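Local coordinates for P450 epoxidase (Sorangium cellulosum, PDB 1Q5D), which binds haem as a member of the cytochrome P450 family, with a fold rich in helices, at residues A[264-269]-A[377-382]. Sequence-based numbering, arbitrary orientation.
Sequences AFAVLN and IAVGTI
Val-379 has chi1 near -178°, which sets CG1 anti to the backbone N and leaves CG2 to meet CB of Ala-266. Val-267 has the same kind of rotamer, with CG2 anti to its carbonyl carbon, and this methyl faces CG2 of Ile-382. The contact joins two helices of the cytochrome P450 fold, 257-272 and 368-385, and is wholly apolar. Ala-266 CB and Val-379 CG2 lie 3.7 Å apart, methyl against methyl. The second pair is looser, with Val-267 CG2 4.2 Å from Ile-382 CG2, and these two side chains cross at about a right angle. The nearest CA atoms are those of Val-267 and Val-379, 6.5 Å apart. The contact is buried between the two helices. Helix 287-297 packs Leu-291 against Ala-266 and Met-287 against Val-379, while Leu-409 of strand 406-412 touches Val-267. The side chain of Ala-266 is about 10 Å from the haem. Two side chains also hydrogen-bond back to their own helix. Asn-269 ND2 donates to Phe-265 O at 2.9 Å, from above the carbonyl plane. Thr-381 OG1, also partnered by Gln-127, donates a hydrogen bond to Ile-377 O at 2.7 Å, on the opposite face of that carbonyl from Thr-381 N.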
# COMPACT_ATOMS: atom_id res chain seq x y z
N ALA A 264 4.59 10.24 3.98
CA ALA A 264 4.29 11.59 3.50
C ALA A 264 2.97 12.12 4.06
O ALA A 264 2.90 13.26 4.53
CB ALA A 264 4.29 11.63 1.96
N PHE A 265 1.93 11.29 4.02
CA PHE A 265 0.63 11.69 4.52
C PHE A 265 0.71 11.95 6.05
O PHE A 265 0.04 12.83 6.58
CB PHE A 265 -0.40 10.59 4.26
CG PHE A 265 -1.13 10.70 2.93
CD1 PHE A 265 -0.44 10.74 1.73
CD2 PHE A 265 -2.50 10.72 2.89
CE1 PHE A 265 -1.12 10.81 0.50
CE2 PHE A 265 -3.20 10.80 1.67
CZ PHE A 265 -2.49 10.85 0.48
N ALA A 266 1.54 11.18 6.75
CA ALA A 266 1.67 11.36 8.20
C ALA A 266 2.25 12.72 8.52
O ALA A 266 1.72 13.45 9.37
CB ALA A 266 2.50 10.23 8.83
N VAL A 267 3.34 13.08 7.83
CA VAL A 267 3.98 14.38 8.01
C VAL A 267 3.02 15.50 7.64
O VAL A 267 2.89 16.48 8.37
CB VAL A 267 5.29 14.50 7.18
CG1 VAL A 267 5.74 15.96 7.10
CG2 VAL A 267 6.41 13.60 7.77
N LEU A 268 2.34 15.35 6.50
CA LEU A 268 1.36 16.34 6.05
C LEU A 268 0.28 16.57 7.11
O LEU A 268 -0.03 17.72 7.46
CB LEU A 268 0.70 15.89 4.74
CG LEU A 268 -0.43 16.79 4.23
CD1 LEU A 268 -0.01 18.27 4.25
CD2 LEU A 268 -0.86 16.39 2.82
N ASN A 269 -0.29 15.49 7.61
CA ASN A 269 -1.38 15.58 8.56
C ASN A 269 -0.97 16.11 9.92
O ASN A 269 -1.77 16.73 10.60
CB ASN A 269 -2.12 14.25 8.69
CG ASN A 269 -3.17 14.07 7.61
OD1 ASN A 269 -4.27 14.61 7.70
ND2 ASN A 269 -2.83 13.30 6.59
N ILE A 377 9.63 5.30 12.93
CA ILE A 377 11.01 5.79 12.89
C ILE A 377 11.14 7.05 12.04
O ILE A 377 11.74 8.03 12.46
CB ILE A 377 11.95 4.69 12.38
CG1 ILE A 377 12.09 3.59 13.43
CG2 ILE A 377 13.32 5.26 12.04
CD1 ILE A 377 12.73 2.32 12.90
N ALA A 378 10.56 7.04 10.84
CA ALA A 378 10.72 8.15 9.90
C ALA A 378 10.04 9.43 10.38
O ALA A 378 10.63 10.51 10.33
CB ALA A 378 10.17 7.77 8.51
N VAL A 379 8.79 9.29 10.81
CA VAL A 379 8.00 10.44 11.24
C VAL A 379 8.43 10.90 12.64
O VAL A 379 8.59 12.10 12.87
CB VAL A 379 6.49 10.15 11.25
CG1 VAL A 379 5.70 11.41 11.67
CG2 VAL A 379 6.01 9.63 9.88
N GLY A 380 8.65 9.95 13.55
CA GLY A 380 9.16 10.29 14.87
C GLY A 380 10.47 11.08 14.78
O GLY A 380 10.59 12.16 15.35
N THR A 381 11.43 10.55 14.02
CA THR A 381 12.74 11.20 13.87
C THR A 381 12.68 12.60 13.30
O THR A 381 13.32 13.53 13.84
CB THR A 381 13.65 10.35 12.97
OG1 THR A 381 13.94 9.10 13.61
CG2 THR A 381 15.01 11.02 12.80
N ILE A 382 11.96 12.77 12.19
CA ILE A 382 11.95 14.07 11.53
C ILE A 382 11.41 15.19 12.42
O ILE A 382 11.95 16.30 12.43
CB ILE A 382 11.26 14.01 10.11
CG1 ILE A 382 11.61 15.27 9.30
CG2 ILE A 382 9.76 13.82 10.24
CD1 ILE A 382 11.26 15.19 7.82